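Local coordinates for protein putative modulator of DNA gyrase (Bacteroides thetaiotaomicron, PDB 1VPB) that is probably a metallopeptidase of the PmbA/TldD (U62) family and a putative modulator of DNA gyrase, at residues R291-D296 against I321-V326; N281-K286 against N328-D333. All coordinates share one frame; numbering follows the deposited sequence. Where two conformers were deposited one is given.

Contact 1: residues R291-D296 against I321-V326; sequences RLTLTD and IFDKGV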
ATOM      1  N   ARG A 291     -23.698  25.578  11.223  1.00 33.48           N
ATOM      2  CA  ARG A 291     -24.035  24.181  11.572  1.00 36.07           C
ATOM      3  C   ARG A 291     -22.827  23.302  11.746  1.00 36.81           C
ATOM      4  O   ARG A 291     -22.996  22.147  12.125  1.00 37.87           O
ATOM      5  CB  ARG A 291     -24.995  23.580  10.520  1.00 36.08           C
ATOM      6  CG  ARG A 291     -26.297  24.301  10.341  1.00 37.70           C
ATOM      7  CD  ARG A 291     -27.422  23.970  11.283  1.00 47.01           C
ATOM      8  NE  ARG A 291     -27.046  24.087  12.684  1.00 50.11           N
ATOM      9  CZ  ARG A 291     -26.916  25.214  13.400  1.00 50.18           C
ATOM     10  NH1 ARG A 291     -27.104  26.412  12.873  1.00 46.12           N
ATOM     11  NH2 ARG A 291     -26.576  25.111  14.690  1.00 56.58           N
ATOM     12  N   LEU A 292     -21.625  23.789  11.435  1.00 35.62           N
ATOM     13  CA  LEU A 292     -20.395  23.008  11.607  1.00 36.06           C
ATOM     14  C   LEU A 292     -19.729  23.328  12.937  1.00 36.93           C
ATOM     15  O   LEU A 292     -19.028  24.306  13.085  1.00 36.36           O
ATOM     16  CB  LEU A 292     -19.390  23.265  10.487  1.00 36.90           C
ATOM     17  CG  LEU A 292     -18.028  22.538  10.541  1.00 36.24           C
ATOM     18  CD1 LEU A 292     -18.278  21.037  10.638  1.00 37.66           C
ATOM     19  CD2 LEU A 292     -17.135  22.869   9.350  1.00 38.08           C
ATOM     20  N   THR A 293     -19.958  22.435  13.876  1.00 34.73           N
ATOM     21  CA  THR A 293     -19.248  22.398  15.124  1.00 32.88           C
ATOM     22  C   THR A 293     -18.608  21.036  15.281  1.00 31.24           C
ATOM     23  O   THR A 293     -19.252  19.982  15.159  1.00 31.87           O
ATOM     24  CB  THR A 293     -20.237  22.729  16.282  1.00 36.56           C
ATOM     25  OG1 THR A 293     -20.673  24.074  16.147  1.00 32.31           O
ATOM     26  CG2 THR A 293     -19.542  22.668  17.621  1.00 36.55           C
ATOM     27  N   LEU A 294     -17.313  21.077  15.553  1.00 32.52           N
ATOM     28  CA  LEU A 294     -16.460  19.920  15.508  1.00 31.80           C
ATOM     29  C   LEU A 294     -15.445  20.051  16.618  1.00 32.57           C
ATOM     30  O   LEU A 294     -14.772  21.064  16.722  1.00 33.90           O
ATOM     31  CB  LEU A 294     -15.737  19.851  14.178  1.00 32.01           C
ATOM     32  CG  LEU A 294     -14.963  18.552  13.912  1.00 31.01           C
ATOM     33  CD1 LEU A 294     -15.826  17.312  13.700  1.00 31.11           C
ATOM     34  CD2 LEU A 294     -14.046  18.760  12.698  1.00 35.09           C
ATOM     35  N   THR A 295     -15.355  19.026  17.470  1.00 31.23           N
ATOM     36  CA  THR A 295     -14.369  19.025  18.545  1.00 33.02           C
ATOM     37  C   THR A 295     -13.490  17.794  18.422  1.00 32.63           C
ATOM     38  O   THR A 295     -13.892  16.749  17.878  1.00 34.21           O
ATOM     39  CB  THR A 295     -15.012  19.059  19.940  1.00 36.38           C
ATOM     40  OG1 THR A 295     -15.922  17.979  20.029  1.00 37.39           O
ATOM     41  CG2 THR A 295     -15.864  20.283  20.132  1.00 38.55           C
ATOM     42  N   ASP A 296     -12.312  17.906  19.015  1.00 32.93           N
ATOM     43  CA  ASP A 296     -11.417  16.765  19.215  1.00 32.82           C
ATOM     44  C   ASP A 296     -11.587  16.332  20.674  1.00 31.01           C
ATOM     45  O   ASP A 296     -11.456  17.163  21.570  1.00 33.07           O
ATOM     46  CB  ASP A 296      -9.956  17.208  18.955  1.00 30.80           C
ATOM     47  CG  ASP A 296      -8.959  16.090  18.942  1.00 35.04           C
ATOM     48  OD1 ASP A 296      -9.312  14.880  18.808  1.00 34.65           O
ATOM     49  OD2 ASP A 296      -7.763  16.393  19.074  1.00 34.53           O
ATOM     50  N   ILE A 321     -12.336  22.506  17.184  0.50 32.68           N
ATOM     51  CA  ILE A 321     -11.789  22.632  15.826  0.50 32.34           C
ATOM     52  C   ILE A 321     -12.592  23.663  15.062  0.50 34.50           C
ATOM     53  O   ILE A 321     -12.015  24.676  14.611  0.50 32.90           O
ATOM     54  CB  ILE A 321     -11.765  21.291  15.104  0.50 33.05           C
ATOM     55  CG1 ILE A 321     -10.807  20.355  15.845  0.50 32.97           C
ATOM     56  CG2 ILE A 321     -11.321  21.493  13.634  0.50 30.60           C
ATOM     57  CD1 ILE A 321     -10.885  18.938  15.434  0.50 31.60           C
ATOM     58  N   PHE A 322     -13.908  23.444  14.973  1.00 33.65           N
ATOM     59  CA  PHE A 322     -14.826  24.471  14.476  1.00 36.16           C
ATOM     60  C   PHE A 322     -15.900  24.723  15.534  1.00 35.84           C
ATOM     61  O   PHE A 322     -16.465  23.757  16.086  1.00 34.94           O
ATOM     62  CB  PHE A 322     -15.535  23.993  13.216  1.00 33.77           C
ATOM     63  CG  PHE A 322     -14.669  23.955  12.007  1.00 34.39           C
ATOM     64  CD1 PHE A 322     -14.485  25.097  11.260  1.00 39.25           C
ATOM     65  CD2 PHE A 322     -14.092  22.764  11.585  1.00 37.79           C
ATOM     66  CE1 PHE A 322     -13.706  25.074  10.116  1.00 36.86           C
ATOM     67  CE2 PHE A 322     -13.265  22.741  10.473  1.00 40.07           C
ATOM     68  CZ  PHE A 322     -13.085  23.908   9.739  1.00 38.87           C
ATOM     69  N   ASP A 323     -16.174  26.003  15.764  1.00 35.14           N
ATOM     70  CA  ASP A 323     -17.283  26.440  16.618  1.00 34.08           C
ATOM     71  C   ASP A 323     -18.217  27.285  15.757  1.00 33.95           C
ATOM     72  O   ASP A 323     -17.907  28.430  15.417  1.00 34.82           O
ATOM     73  CB  ASP A 323     -16.687  27.206  17.787  1.00 36.08           C
ATOM     74  CG  ASP A 323     -17.725  27.718  18.754  1.00 46.26           C
ATOM     75  OD1 ASP A 323     -18.914  27.366  18.655  1.00 42.19           O
ATOM     76  OD2 ASP A 323     -17.401  28.508  19.648  1.00 45.38           O
ATOM     77  N   LYS A 324     -19.319  26.665  15.349  1.00 34.22           N
ATOM     78  CA  LYS A 324     -20.305  27.295  14.516  1.00 34.46           C
ATOM     79  C   LYS A 324     -19.623  27.969  13.328  1.00 34.12           C
ATOM     80  O   LYS A 324     -19.877  29.127  13.006  1.00 34.98           O
ATOM     81  CB  LYS A 324     -21.127  28.316  15.343  1.00 33.04           C
ATOM     82  CG  LYS A 324     -22.058  27.630  16.373  1.00 36.43           C
ATOM     83  CD  LYS A 324     -22.854  28.660  17.185  1.00 42.38           C
ATOM     84  CE  LYS A 324     -23.441  28.034  18.441  1.00 52.17           C
ATOM     85  NZ  LYS A 324     -24.310  26.851  18.161  1.00 58.56           N
ATOM     86  N   GLY A 325     -18.719  27.225  12.692  1.00 32.51           N
ATOM     87  CA  GLY A 325     -18.095  27.648  11.446  1.00 33.58           C
ATOM     88  C   GLY A 325     -16.792  28.401  11.568  1.00 33.98           C
ATOM     89  O   GLY A 325     -16.136  28.674  10.568  1.00 34.32           O
ATOM     90  N   VAL A 326     -16.426  28.749  12.801  1.00 33.04           N
ATOM     91  CA  VAL A 326     -15.179  29.455  13.055  1.00 32.49           C
ATOM     92  C   VAL A 326     -14.115  28.392  13.286  1.00 36.73           C
ATOM     93  O   VAL A 326     -14.270  27.513  14.144  1.00 34.27           O
ATOM     94  CB  VAL A 326     -15.284  30.358  14.264  1.00 33.97           C
ATOM     95  CG1 VAL A 326     -13.903  30.959  14.619  1.00 36.57           C
ATOM     96  CG2 VAL A 326     -16.314  31.436  14.005  1.00 33.26           C
TER
HETATM   97  O   HOH W   1     -22.521  24.648  18.361  1.00 42.30           O

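Contact 2: residues N281-K286 against N328-D333; sequences NKLNEK and NTYFID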
ATOM      1  N   ASN A 281      -3.808  30.647   7.056  1.00 43.19           N
ATOM      2  CA  ASN A 281      -4.304  32.010   7.333  1.00 41.53           C
ATOM      3  C   ASN A 281      -5.815  32.118   7.565  1.00 42.83           C
ATOM      4  O   ASN A 281      -6.408  33.170   7.375  1.00 43.00           O
ATOM      5  CB  ASN A 281      -3.915  33.002   6.212  1.00 49.02           C
ATOM      6  CG  ASN A 281      -2.415  33.155   6.054  1.00 53.45           C
ATOM      7  OD1 ASN A 281      -1.632  32.990   7.017  1.00 64.16           O
ATOM      8  ND2 ASN A 281      -1.994  33.454   4.825  1.00 67.97           N
ATOM      9  N   LYS A 282      -6.449  31.021   7.933  1.00 38.83           N
ATOM     10  CA  LYS A 282      -7.893  31.047   8.207  1.00 36.69           C
ATOM     11  C   LYS A 282      -8.200  30.860   9.694  1.00 36.99           C
ATOM     12  O   LYS A 282      -9.377  30.814  10.076  1.00 36.77           O
ATOM     13  CB  LYS A 282      -8.571  29.952   7.430  1.00 37.22           C
ATOM     14  CG  LYS A 282      -8.388  29.970   5.906  1.00 42.56           C
ATOM     15  CD  LYS A 282      -8.812  31.196   5.246  1.00 48.17           C
ATOM     16  CE  LYS A 282      -8.640  31.012   3.736  1.00 50.10           C
ATOM     17  NZ  LYS A 282      -8.392  32.312   3.090  1.00 48.22           N
ATOM     18  N   LEU A 283      -7.172  30.781  10.544  1.00 38.44           N
ATOM     19  CA  LEU A 283      -7.383  30.518  11.951  1.00 37.08           C
ATOM     20  C   LEU A 283      -8.215  31.651  12.531  1.00 36.92           C
ATOM     21  O   LEU A 283      -7.963  32.815  12.251  1.00 36.24           O
ATOM     22  CB  LEU A 283      -6.047  30.339  12.699  1.00 37.24           C
ATOM     23  CG  LEU A 283      -6.100  29.878  14.154  1.00 40.51           C
ATOM     24  CD1 LEU A 283      -6.637  28.442  14.271  1.00 40.93           C
ATOM     25  CD2 LEU A 283      -4.728  29.937  14.755  1.00 41.64           C
ATOM     26  N   ASN A 284      -9.220  31.270  13.330  1.00 37.06           N
ATOM     27  CA  ASN A 284     -10.111  32.200  13.997  1.00 39.11           C
ATOM     28  C   ASN A 284     -10.945  33.031  13.037  1.00 35.32           C
ATOM     29  O   ASN A 284     -11.528  34.020  13.435  1.00 36.21           O
ATOM     30  CB  ASN A 284      -9.372  33.070  15.024  1.00 41.98           C
ATOM     31  CG  ASN A 284      -8.607  32.223  16.062  1.00 39.93           C
ATOM     32  OD1 ASN A 284      -7.422  32.426  16.220  1.00 48.24           O
ATOM     33  ND2 ASN A 284      -9.268  31.238  16.688  1.00 43.00           N
ATOM     34  N   GLU A 285     -11.090  32.559  11.802  1.00 35.16           N
ATOM     35  CA  GLU A 285     -12.002  33.182  10.865  1.00 35.76           C
ATOM     36  C   GLU A 285     -13.278  32.382  10.692  1.00 34.42           C
ATOM     37  O   GLU A 285     -13.323  31.160  10.900  1.00 35.10           O
ATOM     38  CB  GLU A 285     -11.331  33.331   9.491  1.00 36.75           C
ATOM     39  CG  GLU A 285     -10.037  34.146   9.472  1.00 40.48           C
ATOM     40  CD  GLU A 285     -10.205  35.623   9.801  1.00 43.83           C
ATOM     41  OE1 GLU A 285     -11.323  36.195   9.814  1.00 40.14           O
ATOM     42  OE2 GLU A 285      -9.176  36.240  10.099  1.00 40.37           O
ATOM     43  N   LYS A 286     -14.309  33.090  10.270  1.00 32.29           N
ATOM     44  CA  LYS A 286     -15.646  32.528  10.142  1.00 33.64           C
ATOM     45  C   LYS A 286     -15.773  31.967   8.730  1.00 33.34           C
ATOM     46  O   LYS A 286     -16.383  32.591   7.839  1.00 33.23           O
ATOM     47  CB  LYS A 286     -16.704  33.613  10.403  1.00 33.72           C
ATOM     48  CG  LYS A 286     -18.016  33.093  10.932  1.00 37.91           C
ATOM     49  CD  LYS A 286     -18.740  32.080  10.077  1.00 35.58           C
ATOM     50  CE  LYS A 286     -20.126  31.752  10.691  1.00 41.48           C
ATOM     51  NZ  LYS A 286     -20.933  30.741   9.956  1.00 35.60           N
ATOM     52  N   ASN A 328     -10.853  27.012  14.845  1.00 34.59           N
ATOM     53  CA  ASN A 328     -10.192  27.358  16.078  1.00 33.47           C
ATOM     54  C   ASN A 328      -8.860  26.676  16.396  1.00 34.74           C
ATOM     55  O   ASN A 328      -8.235  27.019  17.395  1.00 36.00           O
ATOM     56  CB  ASN A 328     -11.120  27.124  17.267  1.00 35.46           C
ATOM     57  CG  ASN A 328     -12.168  28.220  17.402  1.00 39.72           C
ATOM     58  OD1 ASN A 328     -11.934  29.385  17.073  1.00 40.20           O
ATOM     59  ND2 ASN A 328     -13.321  27.854  17.907  1.00 38.38           N
ATOM     60  N   THR A 329      -8.488  25.666  15.605  0.50 34.31           N
ATOM     61  CA  THR A 329      -7.296  24.835  15.861  0.50 32.57           C
ATOM     62  C   THR A 329      -6.551  24.478  14.593  0.50 33.53           C
ATOM     63  O   THR A 329      -7.174  24.112  13.590  0.50 34.82           O
ATOM     64  CB  THR A 329      -7.740  23.517  16.517  0.50 30.66           C
ATOM     65  OG1 THR A 329      -8.283  23.796  17.804  0.50 32.37           O
ATOM     66  CG2 THR A 329      -6.554  22.609  16.814  0.50 34.97           C
ATOM     67  N   TYR A 330      -5.205  24.520  14.673  1.00 35.54           N
ATOM     68  CA  TYR A 330      -4.369  23.762  13.756  1.00 35.08           C
ATOM     69  C   TYR A 330      -3.702  22.642  14.574  1.00 36.40           C
ATOM     70  O   TYR A 330      -3.585  22.742  15.815  1.00 38.12           O
ATOM     71  CB  TYR A 330      -3.300  24.667  13.192  1.00 36.16           C
ATOM     72  CG  TYR A 330      -3.716  25.745  12.234  1.00 34.66           C
ATOM     73  CD1 TYR A 330      -4.568  25.489  11.174  1.00 35.37           C
ATOM     74  CD2 TYR A 330      -3.147  26.999  12.316  1.00 40.87           C
ATOM     75  CE1 TYR A 330      -4.870  26.497  10.216  1.00 35.05           C
ATOM     76  CE2 TYR A 330      -3.465  27.984  11.398  1.00 39.09           C
ATOM     77  CZ  TYR A 330      -4.324  27.729  10.359  1.00 35.85           C
ATOM     78  OH  TYR A 330      -4.620  28.759   9.462  1.00 38.83           O
ATOM     79  N   PHE A 331      -3.221  21.601  13.880  1.00 34.67           N
ATOM     80  CA  PHE A 331      -2.584  20.460  14.502  1.00 34.31           C
ATOM     81  C   PHE A 331      -1.086  20.547  14.194  1.00 36.52           C
ATOM     82  O   PHE A 331      -0.670  20.062  13.164  1.00 38.00           O
ATOM     83  CB  PHE A 331      -3.195  19.153  14.042  1.00 35.17           C
ATOM     84  CG  PHE A 331      -4.581  18.947  14.559  1.00 35.79           C
ATOM     85  CD1 PHE A 331      -4.761  18.594  15.885  1.00 37.16           C
ATOM     86  CD2 PHE A 331      -5.694  19.122  13.756  1.00 38.97           C
ATOM     87  CE1 PHE A 331      -6.035  18.466  16.410  1.00 40.62           C
ATOM     88  CE2 PHE A 331      -6.971  18.996  14.308  1.00 41.60           C
ATOM     89  CZ  PHE A 331      -7.116  18.673  15.613  1.00 41.79           C
ATOM     90  N   ILE A 332      -0.358  21.194  15.092  1.00 35.68           N
ATOM     91  CA  ILE A 332       1.051  21.565  14.864  1.00 34.59           C
ATOM     92  C   ILE A 332       1.951  20.856  15.849  1.00 34.69           C
ATOM     93  O   ILE A 332       1.840  21.079  17.043  1.00 36.34           O
ATOM     94  CB  ILE A 332       1.210  23.028  14.965  1.00 37.22           C
ATOM     95  CG1 ILE A 332       0.238  23.734  14.009  1.00 37.33           C
ATOM     96  CG2 ILE A 332       2.621  23.417  14.498  1.00 40.87           C
ATOM     97  CD1 ILE A 332       0.308  25.193  14.090  1.00 41.20           C
ATOM     98  N   ASP A 333       2.824  19.991  15.356  1.00 35.09           N
ATOM     99  CA  ASP A 333       3.768  19.341  16.251  1.00 36.28           C
ATOM    100  C   ASP A 333       4.968  20.248  16.560  1.00 36.42           C
ATOM    101  O   ASP A 333       5.090  21.396  16.086  1.00 36.79           O
ATOM    102  CB  ASP A 333       4.210  17.984  15.713  1.00 37.49           C
ATOM    103  CG  ASP A 333       5.180  18.095  14.565  1.00 42.73           C
ATOM    104  OD1 ASP A 333       5.351  19.197  13.976  1.00 39.41           O
ATOM    105  OD2 ASP A 333       5.716  17.063  14.150  1.00 43.31           O
TER
HETATM  106  O   HOH W   2      -8.098  29.479  18.512  1.00 38.98           O
HETATM  107  O   HOH W   3     -11.922  32.170  17.531  1.00 51.59           O

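Contact 1: residues R291-D296 against I321-V326
Leu292 meets Phe322 by laying its CD2 methyl over the middle of the aromatic ring: CD2 stands 3.7 Å from the ring centroid and only 10° off the normal, a CH-pi contact. With CG anti to the backbone N (chi1 179°), the leucine brings this branch over the ring, while Leu294 CD2 comes to the ring edge, 4.2 Å from Phe322 CD2, and also touches Ile321 CG2. Replacing Phe322 by an alanine takes away the ring, and is likely to open a gap beneath Leu292 CD2 and leave Leu294 CD2 without its neighbour at the ring edge.

The backbones fix this register. Leu294 and Phe322 form an antiparallel hydrogen-bonded pair; the Leu294 N to Phe322 O bond is 2.9 Å long and nearly straight (168°). In return, Leu294 O accepts from both Phe322 N (3.1 Å) and Ile321 N (2.9 Å), the signature of a classic beta bulge. Beyond it, a type I' turn from Asp323 to Val326 reverses the chain. Thr293 OG1 accepts from Lys324 N at 3.0 Å, and a water joins that hydroxyl to Lys324 NZ, while Gly325 N bonds to Leu292 O.

In the surrounding fold, strand 294-296 lies between strands 319-323 and 352-354. Met354 touches Leu292 and Leu294, and helix 256-265 covers the face carrying Leu294 and Phe322, with Leu260 and Ile264 on Leu294 and Met263 on Phe322.

Contact 2: residues N281-K286 against N328-D333
Leu283, at the heart of a type II beta turn from Lys282 to Glu285, packs against Tyr330 in the loop leading to helix 334-340. The turn is closed by the bond from Glu285 N to Lys282 O.

The apolar part rests on the leucine. Its CB lies 3.7 Å from Tyr330 CE2, its CD2 approaches the CD2-CE2 side of the ring, and its CD1 sits above one ring face, displaced toward the rim. CD1 also reaches the backbone of the other loop, 3.5 Å from Asn328 C, because a chi1 of -172° swings the isobutyl group away from the leucine's own N. The two side chains run at a slant to each other.

At its polar end, Tyr330 OH hydrogen-bonds to Leu279 O and lies 3.2 Å from Asn281 N, which approaches near the ring plane. The phenol therefore sits close to the backbone leading into the turn.

The amide pair provides a direct hydrogen bond between the segments. Asn284 ND2 donates to Asn328 OD1 over 3.3 Å, bent to 136°, with the amide planes 44° apart; Ser320 OG partners Asn328 ND2. Two waters reinforce the link: one accepts weakly from Asn284 ND2 and donates to Asn328 OD1, and the other accepts from Asn284 ND2 at 2.8 Å and donates to Asn328 O at 2.7 Å.

Overall arrangement
Both contacts lie in the C-terminal family region, their centres about 11 Å apart, and contact 1 is nested along the chain within the loop closed by contact 2. Contact 1 is partly buried and joins two strands of a mixed sheet, burying 482 Å² through backbone pairing and apolar side chains. Contact 2 buries 273 Å² at the surface, where two irregular loops rely on an amide pair, waters and a leucine-tyrosine contact. They meet at the hairpin of strands 319-323 and 326-327, whose turn lies in contact 1 and whose outgoing chain runs on into contact 2: Ile321 O and Asn328 N, 2.6 Å apart, probably hydrogen-bond, and Asp323 CB packs on Asn328 ND2. The backbone O of Lys324 also packs on Lys286 CE.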